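Local coordinates for protein ATP phosphoribosyltransferase regulatory subunit (Bacillus halodurans, PDB 3OD1) that is probably required for the first step of histidine biosynthesis, where together with HisG it may allow feedback regulation of ATP phosphoribosyltransferase by histidine, at residues V59-L64 and L81-T86; S110-A115 and A124-L129; L290-C295 and I320-E325. All coordinates share one frame; numbering follows the deposited sequence.

Contact 1: V59-L64 and L81-T86; sequences VVSAIL and LRPDMT
The one flat group that meets 59-64 is the carboxylate of D84; beside it lies the puckered ring of P83. S61 OG donates to D84 OD1 over 2.6 Å, and it comes from above the carboxylate plane, 48° out of it. At the other oxygen, water 1 donates to D84 OD2 across 2.8 Å and accepts from A62 N at 3.1 Å, while A87 N also binds OD2, so that D84 caps the start of helix 86-94. The P83 ring is touched at two of its carbons. S61 OG stands 3.5 Å from P83 CG, and I63 CG1 lies 3.6 Å from P83 CB, the two side chains crossing obliquely.

S61 turns OG opposite its own nitrogen (chi1 171°), out toward D84 just where the chain has left helix 54-60. The same oxygen accepts from I63 N at 3.0 Å in an ST turn, which ties the hydroxyl to the loop that also presents I63.

The segment 81-86, LRPDMT, resembles the LRPEGT-like signature of histidyl-tRNA synthetases, which in those enzymes borders the histidine pocket, so a similar place is probable here. The resemblance does not show that D84 binds a ligand. Beyond the pair, V60 and L81 pack on M9 and L51 of the second subunit.

With the serine hydroxyl on one oxygen, and the water and A87 N on the other, the carboxylate has donors at both ends; they limit its rotation and tie the end of helix 54-60 to the start of helix 86-94.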
ATOM      1  N   VAL B  59      10.528  18.144   9.177  1.00 40.55           N
ATOM      2  CA  VAL B  59      10.505  19.034  10.336  1.00 39.98           C
ATOM      3  C   VAL B  59       9.111  19.491  10.783  1.00 44.63           C
ATOM      4  O   VAL B  59       8.870  19.652  11.977  1.00 44.95           O
ATOM      5  CB  VAL B  59      11.411  20.279  10.133  1.00 51.22           C
ATOM      6  CG1 VAL B  59      12.884  19.869  10.044  1.00 43.05           C
ATOM      7  CG2 VAL B  59      10.991  21.044   8.889  1.00 50.99           C
ATOM      8  N   VAL B  60       8.189  19.707   9.850  1.00 39.46           N
ATOM      9  CA  VAL B  60       6.876  20.228  10.249  1.00 39.52           C
ATOM     10  C   VAL B  60       5.917  19.117  10.663  1.00 41.32           C
ATOM     11  O   VAL B  60       4.783  19.374  11.060  1.00 39.68           O
ATOM     12  CB  VAL B  60       6.240  21.115   9.158  1.00 37.21           C
ATOM     13  CG1 VAL B  60       7.133  22.309   8.881  1.00 38.12           C
ATOM     14  CG2 VAL B  60       5.996  20.310   7.883  1.00 36.33           C
ATOM     15  N   SER B  61       6.378  17.877  10.566  1.00 38.17           N
ATOM     16  CA  SER B  61       5.605  16.727  11.027  1.00 36.09           C
ATOM     17  C   SER B  61       5.375  16.781  12.537  1.00 39.51           C
ATOM     18  O   SER B  61       6.194  17.338  13.282  1.00 34.46           O
ATOM     19  CB  SER B  61       6.336  15.429  10.671  1.00 40.39           C
ATOM     20  OG  SER B  61       5.714  14.318  11.285  1.00 44.13           O
ATOM     21  N   ALA B  62       4.267  16.196  12.985  1.00 37.75           N
ATOM     22  CA  ALA B  62       3.980  16.087  14.415  1.00 40.06           C
ATOM     23  C   ALA B  62       4.908  15.082  15.097  1.00 43.93           C
ATOM     24  O   ALA B  62       5.077  15.103  16.312  1.00 48.36           O
ATOM     25  CB  ALA B  62       2.524  15.686  14.640  1.00 38.43           C
ATOM     26  N   ILE B  63       5.497  14.196  14.301  1.00 36.52           N
ATOM     27  CA  ILE B  63       6.417  13.178  14.801  1.00 41.88           C
ATOM     28  C   ILE B  63       7.720  13.824  15.247  1.00 35.55           C
ATOM     29  O   ILE B  63       8.292  14.636  14.522  1.00 34.83           O
ATOM     30  CB  ILE B  63       6.694  12.108  13.714  1.00 34.10           C
ATOM     31  CG1 ILE B  63       5.365  11.616  13.146  1.00 32.18           C
ATOM     32  CG2 ILE B  63       7.481  10.940  14.291  1.00 36.44           C
ATOM     33  CD1 ILE B  63       4.363  11.203  14.210  1.00 35.61           C
ATOM     34  N   LEU B  64       8.175  13.474  16.446  1.00 34.95           N
ATOM     35  CA  LEU B  64       9.359  14.112  17.030  1.00 39.47           C
ATOM     36  C   LEU B  64      10.585  13.779  16.216  1.00 43.73           C
ATOM     37  O   LEU B  64      10.686  12.692  15.651  1.00 39.82           O
ATOM     38  CB  LEU B  64       9.559  13.657  18.477  1.00 42.66           C
ATOM     39  CG  LEU B  64       8.922  14.529  19.561  1.00 56.88           C
ATOM     40  CD1 LEU B  64       7.735  15.316  19.018  1.00 59.03           C
ATOM     41  CD2 LEU B  64       8.539  13.684  20.764  1.00 59.13           C
ATOM     42  N   LEU B  81      11.719   8.714   5.407  1.00 31.22           N
ATOM     43  CA  LEU B  81      10.598   7.857   5.068  1.00 28.65           C
ATOM     44  C   LEU B  81       9.415   8.507   5.763  1.00 31.36           C
ATOM     45  O   LEU B  81       9.492   8.817   6.948  1.00 33.92           O
ATOM     46  CB  LEU B  81      10.844   6.433   5.578  1.00 26.03           C
ATOM     47  CG  LEU B  81      11.973   5.679   4.858  1.00 36.21           C
ATOM     48  CD1 LEU B  81      12.227   4.270   5.440  1.00 31.78           C
ATOM     49  CD2 LEU B  81      11.683   5.583   3.355  1.00 34.23           C
ATOM     50  N   ARG B  82       8.331   8.751   5.035  1.00 31.87           N
ATOM     51  CA  ARG B  82       7.254   9.566   5.587  1.00 31.93           C
ATOM     52  C   ARG B  82       6.811   9.134   6.988  1.00 28.17           C
ATOM     53  O   ARG B  82       6.421   7.973   7.227  1.00 28.69           O
ATOM     54  CB  ARG B  82       6.063   9.627   4.653  1.00 39.77           C
ATOM     55  CG  ARG B  82       5.527   8.285   4.336  1.00 41.09           C
ATOM     56  CD  ARG B  82       4.097   8.369   3.901  1.00 50.26           C
ATOM     57  NE  ARG B  82       3.616   7.048   3.534  1.00 52.81           N
ATOM     58  CZ  ARG B  82       3.456   6.640   2.287  1.00 45.63           C
ATOM     59  NH1 ARG B  82       3.711   7.461   1.286  1.00 55.44           N
ATOM     60  NH2 ARG B  82       3.001   5.422   2.049  1.00 47.32           N
ATOM     61  N   PRO B  83       6.870  10.083   7.929  1.00 31.21           N
ATOM     62  CA  PRO B  83       6.486   9.824   9.314  1.00 31.99           C
ATOM     63  C   PRO B  83       4.969   9.824   9.508  1.00 31.48           C
ATOM     64  O   PRO B  83       4.469   9.209  10.458  1.00 29.33           O
ATOM     65  CB  PRO B  83       7.145  10.990  10.077  1.00 30.08           C
ATOM     66  CG  PRO B  83       7.302  12.066   9.063  1.00 36.42           C
ATOM     67  CD  PRO B  83       7.596  11.353   7.778  1.00 33.10           C
ATOM     68  N   ASP B  84       4.245  10.514   8.631  1.00 31.02           N
ATOM     69  CA  ASP B  84       2.794  10.648   8.770  1.00 36.51           C
ATOM     70  C   ASP B  84       2.190  11.042   7.419  1.00 34.37           C
ATOM     71  O   ASP B  84       2.921  11.342   6.475  1.00 34.51           O
ATOM     72  CB  ASP B  84       2.461  11.715   9.817  1.00 38.66           C
ATOM     73  CG  ASP B  84       2.915  13.123   9.387  1.00 46.33           C
ATOM     74  OD1 ASP B  84       4.130  13.404   9.399  1.00 55.04           O
ATOM     75  OD2 ASP B  84       2.065  13.948   9.014  1.00 41.97           O
HETATM   76  N   MSE B  85       0.864  11.079   7.330  1.00 30.38           N
HETATM   77  CA  MSE B  85       0.212  11.513   6.094  1.00 30.60           C
HETATM   78  C   MSE B  85      -0.316  12.953   6.134  1.00 30.00           C
HETATM   79  O   MSE B  85      -0.660  13.521   5.092  1.00 32.48           O
HETATM   80  CB  MSE B  85      -0.902  10.537   5.693  1.00 25.87           C
HETATM   81  CG  MSE B  85      -0.368   9.243   5.017  1.00 27.62           C
HETATM   82 SE   MSE B  85       0.702   9.629   3.418  0.72 39.77          SE
HETATM   83  CE  MSE B  85      -0.687  10.387   2.274  1.00 36.55           C
ATOM     84  N   THR B  86      -0.373  13.539   7.326  1.00 29.76           N
ATOM     85  CA  THR B  86      -0.918  14.885   7.464  1.00 29.48           C
ATOM     86  C   THR B  86      -0.012  15.943   6.822  1.00 31.75           C
ATOM     87  O   THR B  86      -0.479  16.788   6.051  1.00 35.63           O
ATOM     88  CB  THR B  86      -1.201  15.257   8.930  1.00 28.74           C
ATOM     89  OG1 THR B  86      -2.089  14.288   9.504  1.00 29.75           O
ATOM     90  CG2 THR B  86      -1.840  16.647   9.005  1.00 31.53           C
TER
HETATM   91  O   HOH W   1       1.931  15.974  10.985  1.00 42.14           O

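Contact 2: S110-A115 and A124-L129; sequences SNVYRA and AEFEQL
Two torsions bring R114 and F126 together: F126 swings CG between its backbone N and carbonyl carbon (chi1 60°), and the R114 chain folds back at chi2 (-72°). F126 CZ thereby lies over one face of the guanidinium, 3.6 Å from R114 NH2, with the two planes 82° apart and NH2 at the ring edge. F126 also makes a cation-pi contact with R319. The strands form an antiparallel hairpin that corresponds to motif 2 of class II synthetases, R114 probably occupying the place of the arginine that contacts ATP in those enzymes.

The pairing alternates normally despite a strong twist. S110-Q128 and V112-F126 are hydrogen-bonded pairs, N111-E127 and Y113-E125 non-hydrogen-bonded ones. R114 N prolongs the series by donating to A124 O at 2.9 Å.

On the side of V112, F126 and Q128, V112 CG2 presses on F126 CE1 at 3.4 Å. The other side is polar: the extended chain of E125 runs alongside the Y113 ring, with CD 3.5 Å from Y113 CE1. N111 ND2 makes only a weak bond to E125 OE2, its amide nearly perpendicular to the carboxylate. The stronger partner of OE2 and of Y113 OH is T50 OG1 of the second subunit, so the Y113-E125 end of this face reaches the dimer interface.

R114 NH1 has two acceptors, Y113 O at 2.9 Å and P83 O, which fix the guanidinium's rotation. Q128 NE2 is bonded to Y108 OH. Water 2, in the guanidinium plane, accepts from R114 NH2 at 2.7 Å and donates to Q128 OE1 at 3.1 Å.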
ATOM      1  N   SER B 110      -2.014   4.132   4.348  1.00 32.36           N
ATOM      2  CA  SER B 110      -0.607   4.160   3.984  1.00 34.67           C
ATOM      3  C   SER B 110       0.290   3.647   5.087  1.00 29.89           C
ATOM      4  O   SER B 110       0.001   3.817   6.277  1.00 34.43           O
ATOM      5  CB  SER B 110      -0.174   5.599   3.668  1.00 42.02           C
ATOM      6  OG  SER B 110      -0.990   6.186   2.673  1.00 46.41           O
ATOM      7  N   ASN B 111       1.413   3.063   4.687  1.00 27.71           N
ATOM      8  CA  ASN B 111       2.473   2.773   5.644  1.00 27.36           C
ATOM      9  C   ASN B 111       3.229   4.042   5.996  1.00 29.86           C
ATOM     10  O   ASN B 111       3.616   4.820   5.117  1.00 32.77           O
ATOM     11  CB  ASN B 111       3.447   1.751   5.076  1.00 25.52           C
ATOM     12  CG  ASN B 111       2.827   0.381   4.915  1.00 37.29           C
ATOM     13  OD1 ASN B 111       1.773   0.089   5.472  1.00 39.29           O
ATOM     14  ND2 ASN B 111       3.487  -0.471   4.152  1.00 42.53           N
ATOM     15  N   VAL B 112       3.444   4.243   7.288  1.00 28.53           N
ATOM     16  CA  VAL B 112       4.316   5.310   7.764  1.00 24.02           C
ATOM     17  C   VAL B 112       5.456   4.688   8.559  1.00 32.01           C
ATOM     18  O   VAL B 112       5.432   3.487   8.868  1.00 32.20           O
ATOM     19  CB  VAL B 112       3.535   6.346   8.620  1.00 28.95           C
ATOM     20  CG1 VAL B 112       2.492   7.045   7.752  1.00 30.12           C
ATOM     21  CG2 VAL B 112       2.857   5.658   9.780  1.00 31.57           C
ATOM     22  N   TYR B 113       6.456   5.499   8.885  1.00 29.63           N
ATOM     23  CA  TYR B 113       7.741   4.961   9.303  1.00 31.76           C
ATOM     24  C   TYR B 113       8.287   5.687  10.524  1.00 32.99           C
ATOM     25  O   TYR B 113       8.045   6.874  10.723  1.00 32.40           O
ATOM     26  CB  TYR B 113       8.753   5.025   8.144  1.00 30.77           C
ATOM     27  CG  TYR B 113       8.287   4.338   6.867  1.00 30.89           C
ATOM     28  CD1 TYR B 113       8.615   3.011   6.601  1.00 29.96           C
ATOM     29  CD2 TYR B 113       7.502   5.012   5.947  1.00 25.79           C
ATOM     30  CE1 TYR B 113       8.186   2.380   5.435  1.00 27.40           C
ATOM     31  CE2 TYR B 113       7.070   4.403   4.780  1.00 29.05           C
ATOM     32  CZ  TYR B 113       7.414   3.086   4.529  1.00 30.54           C
ATOM     33  OH  TYR B 113       6.959   2.481   3.381  1.00 30.03           O
ATOM     34  N   ARG B 114       9.019   4.945  11.341  1.00 34.26           N
ATOM     35  CA  ARG B 114       9.658   5.474  12.536  1.00 34.89           C
ATOM     36  C   ARG B 114      11.130   5.092  12.502  1.00 40.95           C
ATOM     37  O   ARG B 114      11.509   4.092  11.878  1.00 41.23           O
ATOM     38  CB  ARG B 114       9.015   4.874  13.781  1.00 39.07           C
ATOM     39  CG  ARG B 114       7.562   5.213  13.949  1.00 38.93           C
ATOM     40  CD  ARG B 114       7.414   6.659  14.339  1.00 41.36           C
ATOM     41  NE  ARG B 114       6.014   7.023  14.517  1.00 47.70           N
ATOM     42  CZ  ARG B 114       5.273   7.561  13.560  1.00 41.83           C
ATOM     43  NH1 ARG B 114       5.810   7.782  12.368  1.00 37.53           N
ATOM     44  NH2 ARG B 114       4.004   7.863  13.789  1.00 34.29           N
ATOM     45  N   ALA B 115      11.965   5.883  13.171  1.00 39.48           N
ATOM     46  CA  ALA B 115      13.384   5.563  13.249  1.00 42.86           C
ATOM     47  C   ALA B 115      13.540   4.193  13.911  1.00 44.87           C
ATOM     48  O   ALA B 115      12.783   3.851  14.818  1.00 44.58           O
ATOM     49  CB  ALA B 115      14.134   6.640  14.036  1.00 43.45           C
ATOM     50  N   ALA B 124       9.168  -0.280  12.917  1.00 46.51           N
ATOM     51  CA  ALA B 124       9.579   0.971  12.301  1.00 38.07           C
ATOM     52  C   ALA B 124       8.744   1.261  11.046  1.00 39.32           C
ATOM     53  O   ALA B 124       8.980   2.244  10.345  1.00 38.35           O
ATOM     54  CB  ALA B 124      11.040   0.914  11.957  1.00 40.46           C
ATOM     55  N   GLU B 125       7.790   0.383  10.755  1.00 32.82           N
ATOM     56  CA  GLU B 125       6.907   0.545   9.600  1.00 34.81           C
ATOM     57  C   GLU B 125       5.542  -0.014   9.960  1.00 33.15           C
ATOM     58  O   GLU B 125       5.446  -1.160  10.385  1.00 32.93           O
ATOM     59  CB  GLU B 125       7.441  -0.215   8.363  1.00 26.37           C
ATOM     60  CG  GLU B 125       6.459  -0.138   7.204  1.00 29.68           C
ATOM     61  CD  GLU B 125       6.924  -0.867   5.932  1.00 34.83           C
ATOM     62  OE1 GLU B 125       7.924  -1.611   5.976  1.00 36.01           O
ATOM     63  OE2 GLU B 125       6.276  -0.688   4.884  1.00 39.20           O
ATOM     64  N   PHE B 126       4.486   0.774   9.794  1.00 30.90           N
ATOM     65  CA  PHE B 126       3.144   0.287  10.134  1.00 32.16           C
ATOM     66  C   PHE B 126       2.081   1.042   9.357  1.00 26.17           C
ATOM     67  O   PHE B 126       2.289   2.176   8.955  1.00 29.72           O
ATOM     68  CB  PHE B 126       2.879   0.379  11.653  1.00 30.94           C
ATOM     69  CG  PHE B 126       2.971   1.771  12.200  1.00 35.97           C
ATOM     70  CD1 PHE B 126       1.922   2.661  12.043  1.00 35.66           C
ATOM     71  CD2 PHE B 126       4.106   2.193  12.868  1.00 37.79           C
ATOM     72  CE1 PHE B 126       2.005   3.960  12.553  1.00 40.80           C
ATOM     73  CE2 PHE B 126       4.199   3.480  13.377  1.00 43.48           C
ATOM     74  CZ  PHE B 126       3.147   4.365  13.219  1.00 41.50           C
ATOM     75  N   GLU B 127       0.948   0.396   9.137  1.00 23.08           N
ATOM     76  CA  GLU B 127      -0.101   0.959   8.287  1.00 30.51           C
ATOM     77  C   GLU B 127      -1.038   1.877   9.081  1.00 31.87           C
ATOM     78  O   GLU B 127      -1.457   1.560  10.191  1.00 26.91           O
ATOM     79  CB  GLU B 127      -0.899  -0.170   7.608  1.00 30.32           C
ATOM     80  CG  GLU B 127      -1.818   0.299   6.508  1.00 30.97           C
ATOM     81  CD  GLU B 127      -2.358  -0.842   5.662  1.00 40.41           C
ATOM     82  OE1 GLU B 127      -2.334  -2.003   6.131  1.00 39.07           O
ATOM     83  OE2 GLU B 127      -2.815  -0.569   4.527  1.00 35.31           O
ATOM     84  N   GLN B 128      -1.334   3.036   8.508  1.00 33.92           N
ATOM     85  CA  GLN B 128      -2.220   3.982   9.157  1.00 33.88           C
ATOM     86  C   GLN B 128      -3.272   4.432   8.167  1.00 32.77           C
ATOM     87  O   GLN B 128      -2.994   4.598   6.970  1.00 33.16           O
ATOM     88  CB  GLN B 128      -1.424   5.174   9.668  1.00 31.03           C
ATOM     89  CG  GLN B 128      -2.233   6.159  10.477  1.00 36.31           C
ATOM     90  CD  GLN B 128      -1.348   7.242  11.063  1.00 45.50           C
ATOM     91  OE1 GLN B 128      -0.414   6.954  11.815  1.00 45.63           O
ATOM     92  NE2 GLN B 128      -1.620   8.495  10.695  1.00 44.65           N
ATOM     93  N   LEU B 129      -4.481   4.631   8.668  1.00 29.71           N
ATOM     94  CA  LEU B 129      -5.585   5.050   7.823  1.00 31.22           C
ATOM     95  C   LEU B 129      -6.298   6.233   8.496  1.00 30.38           C
ATOM     96  O   LEU B 129      -6.422   6.285   9.719  1.00 32.26           O
ATOM     97  CB  LEU B 129      -6.501   3.839   7.591  1.00 31.34           C
ATOM     98  CG  LEU B 129      -7.890   3.876   6.976  1.00 39.24           C
ATOM     99  CD1 LEU B 129      -8.290   2.440   6.620  1.00 38.86           C
ATOM    100  CD2 LEU B 129      -8.893   4.469   7.961  1.00 43.06           C
TER
HETATM  101  O   HOH W   2       2.131   8.702  12.039  1.00 41.82           O

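Contact 3: L290-C295 and I320-E325; sequences LGVPLC and IDLLVE
A classic beta bulge, L294 and C295 both facing G285, brings the side chain of L294 against the first turn of helix 320-327, where it meets L322 and L323. L294 CD2 lies 3.5 Å from the backbone O of L322 and 4.0 Å from L322 CB; its other branch, CD1, touches L323 CD1 at 4.1 Å, the two side chains crossing at about a right angle. The helix therefore meets this leucine with both its backbone and its side chains.

Strand 313-319 and the helix that follows it probably correspond to motif 3 of the class II synthetase core, and L294 is bonded through its backbone to R319, the last residue of that strand. The loop before strand 295-298 thus packs where this strand becomes helix.

Nearer the surface, V292 CG2 sits in the fork of L322, 3.7 Å from both CD1 and CD2. The nearby carbonyl P293 O is 3.5 Å from L322 CD1. L322 reaches these partners because its CG is anti to the carbonyl carbon (chi1 -67°). On the inner side, L323 continues into I30 and M34 of helix 21-40 and L153 of helix 139-155.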
ATOM      1  N   LEU B 290      -9.081  -1.161  26.856  1.00 40.33           N
ATOM      2  CA  LEU B 290      -8.081  -0.104  27.034  1.00 37.30           C
ATOM      3  C   LEU B 290      -6.741  -0.425  26.360  1.00 42.02           C
ATOM      4  O   LEU B 290      -6.696  -0.791  25.172  1.00 35.06           O
ATOM      5  CB  LEU B 290      -7.917   0.245  28.528  1.00 40.18           C
ATOM      6  CG  LEU B 290      -9.237   0.627  29.209  1.00 40.29           C
ATOM      7  CD1 LEU B 290      -9.036   1.173  30.634  1.00 42.53           C
ATOM      8  CD2 LEU B 290      -9.998   1.646  28.368  1.00 44.33           C
ATOM      9  N   GLY B 291      -5.648  -0.286  27.103  1.00 40.18           N
ATOM     10  CA  GLY B 291      -4.327  -0.441  26.514  1.00 41.69           C
ATOM     11  C   GLY B 291      -3.968   0.814  25.728  1.00 44.03           C
ATOM     12  O   GLY B 291      -4.473   1.894  26.025  1.00 38.83           O
ATOM     13  N   VAL B 292      -3.103   0.686  24.728  1.00 40.19           N
ATOM     14  CA  VAL B 292      -2.703   1.851  23.941  1.00 42.62           C
ATOM     15  C   VAL B 292      -3.858   2.345  23.069  1.00 36.52           C
ATOM     16  O   VAL B 292      -4.617   1.548  22.537  1.00 34.44           O
ATOM     17  CB  VAL B 292      -1.479   1.540  23.058  1.00 50.06           C
ATOM     18  CG1 VAL B 292      -0.305   1.102  23.917  1.00 47.34           C
ATOM     19  CG2 VAL B 292      -1.818   0.452  22.049  1.00 55.06           C
ATOM     20  N   PRO B 293      -4.001   3.670  22.928  1.00 38.66           N
ATOM     21  CA  PRO B 293      -5.025   4.204  22.023  1.00 38.54           C
ATOM     22  C   PRO B 293      -4.889   3.597  20.622  1.00 31.24           C
ATOM     23  O   PRO B 293      -3.774   3.432  20.127  1.00 33.71           O
ATOM     24  CB  PRO B 293      -4.695   5.702  21.953  1.00 39.99           C
ATOM     25  CG  PRO B 293      -3.830   5.980  23.081  1.00 42.86           C
ATOM     26  CD  PRO B 293      -3.110   4.722  23.444  1.00 38.14           C
ATOM     27  N   LEU B 294      -6.015   3.280  19.999  1.00 34.19           N
ATOM     28  CA  LEU B 294      -6.032   2.757  18.630  1.00 36.23           C
ATOM     29  C   LEU B 294      -5.988   3.875  17.592  1.00 41.74           C
ATOM     30  O   LEU B 294      -5.538   3.667  16.451  1.00 40.91           O
ATOM     31  CB  LEU B 294      -7.306   1.950  18.398  1.00 31.59           C
ATOM     32  CG  LEU B 294      -7.712   0.914  19.448  1.00 46.85           C
ATOM     33  CD1 LEU B 294      -9.036   0.279  19.070  1.00 43.04           C
ATOM     34  CD2 LEU B 294      -6.634  -0.155  19.624  1.00 45.17           C
ATOM     35  N   CYS B 295      -6.471   5.054  17.985  1.00 39.35           N
ATOM     36  CA  CYS B 295      -6.599   6.178  17.057  1.00 37.19           C
ATOM     37  C   CYS B 295      -6.581   7.506  17.787  1.00 38.84           C
ATOM     38  O   CYS B 295      -6.745   7.564  19.013  1.00 33.58           O
ATOM     39  CB  CYS B 295      -7.901   6.061  16.268  1.00 31.69           C
ATOM     40  SG  CYS B 295      -9.348   5.930  17.319  1.00 38.32           S
ATOM     41  N   ILE B 320      -3.673   0.681  12.246  1.00 26.76           N
ATOM     42  CA  ILE B 320      -4.362  -0.509  11.764  1.00 32.86           C
ATOM     43  C   ILE B 320      -3.963  -1.762  12.537  1.00 34.03           C
ATOM     44  O   ILE B 320      -4.805  -2.583  12.894  1.00 33.56           O
ATOM     45  CB  ILE B 320      -4.107  -0.736  10.258  1.00 34.80           C
ATOM     46  CG1 ILE B 320      -4.626   0.453   9.443  1.00 37.01           C
ATOM     47  CG2 ILE B 320      -4.753  -2.029   9.785  1.00 32.94           C
ATOM     48  CD1 ILE B 320      -6.097   0.648   9.561  1.00 38.46           C
ATOM     49  N   ASP B 321      -2.673  -1.919  12.791  1.00 34.12           N
ATOM     50  CA  ASP B 321      -2.221  -3.114  13.486  1.00 39.48           C
ATOM     51  C   ASP B 321      -2.786  -3.182  14.903  1.00 43.49           C
ATOM     52  O   ASP B 321      -3.156  -4.250  15.377  1.00 41.92           O
ATOM     53  CB  ASP B 321      -0.687  -3.259  13.435  1.00 54.19           C
ATOM     54  CG  ASP B 321       0.055  -1.975  13.806  1.00 70.33           C
ATOM     55  OD1 ASP B 321       1.299  -2.049  13.935  1.00 72.44           O
ATOM     56  OD2 ASP B 321      -0.584  -0.905  13.966  1.00 71.29           O
ATOM     57  N   LEU B 322      -2.891  -2.033  15.565  1.00 40.10           N
ATOM     58  CA  LEU B 322      -3.469  -1.986  16.895  1.00 38.43           C
ATOM     59  C   LEU B 322      -4.957  -2.299  16.829  1.00 40.11           C
ATOM     60  O   LEU B 322      -5.510  -2.930  17.725  1.00 39.63           O
ATOM     61  CB  LEU B 322      -3.240  -0.607  17.529  1.00 39.08           C
ATOM     62  CG  LEU B 322      -1.786  -0.237  17.854  1.00 39.17           C
ATOM     63  CD1 LEU B 322      -1.654   1.182  18.441  1.00 35.45           C
ATOM     64  CD2 LEU B 322      -1.158  -1.259  18.799  1.00 43.90           C
ATOM     65  N   LEU B 323      -5.612  -1.845  15.766  1.00 37.27           N
ATOM     66  CA  LEU B 323      -7.040  -2.095  15.615  1.00 38.29           C
ATOM     67  C   LEU B 323      -7.313  -3.587  15.369  1.00 37.65           C
ATOM     68  O   LEU B 323      -8.223  -4.168  15.959  1.00 37.82           O
ATOM     69  CB  LEU B 323      -7.633  -1.237  14.486  1.00 33.35           C
ATOM     70  CG  LEU B 323      -9.106  -1.474  14.147  1.00 31.41           C
ATOM     71  CD1 LEU B 323      -9.991  -1.327  15.403  1.00 30.75           C
ATOM     72  CD2 LEU B 323      -9.566  -0.529  13.018  1.00 34.93           C
ATOM     73  N   VAL B 324      -6.515  -4.207  14.511  1.00 40.67           N
ATOM     74  CA  VAL B 324      -6.657  -5.644  14.254  1.00 42.74           C
ATOM     75  C   VAL B 324      -6.503  -6.454  15.555  1.00 49.83           C
ATOM     76  O   VAL B 324      -7.329  -7.319  15.853  1.00 52.44           O
ATOM     77  CB  VAL B 324      -5.676  -6.147  13.172  1.00 40.85           C
ATOM     78  CG1 VAL B 324      -5.799  -7.671  12.988  1.00 38.34           C
ATOM     79  CG2 VAL B 324      -5.916  -5.438  11.837  1.00 38.59           C
ATOM     80  N   GLU B 325      -5.458  -6.162  16.328  1.00 45.96           N
ATOM     81  CA  GLU B 325      -5.292  -6.744  17.662  1.00 48.89           C
ATOM     82  C   GLU B 325      -6.555  -6.608  18.510  1.00 51.73           C
ATOM     83  O   GLU B 325      -7.019  -7.569  19.122  1.00 49.76           O
ATOM     84  CB  GLU B 325      -4.176  -6.030  18.418  1.00 51.27           C
ATOM     85  CG  GLU B 325      -2.752  -6.447  18.119  1.00 65.72           C
ATOM     86  CD  GLU B 325      -1.751  -5.633  18.943  1.00 86.18           C
ATOM     87  OE1 GLU B 325      -0.644  -5.349  18.434  1.00 91.51           O
ATOM     88  OE2 GLU B 325      -2.081  -5.257  20.096  1.00 89.99           O
TER

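Contact 1 is buried, while contacts 2 and 3 are partly so, contact 3 ending on the exposed V292. Contacts 1 and 2 lie about 10 Å apart between centres and join directly: R82 NE probably bonds N111 O, and both contacts touch the second subunit. Contacts 2 and 3 meet where helix 320-327 begins beside strand 125-134, I320 N probably bonding E127 O, whereas contacts 1 and 3 stay about 11 Å apart at their nearest atoms. Chemistry follows place: hydroxyl and carboxylate bonding at a helix start, backbone pairing with polar side chains in the hairpin, and purely van der Waals packing between loop and helix.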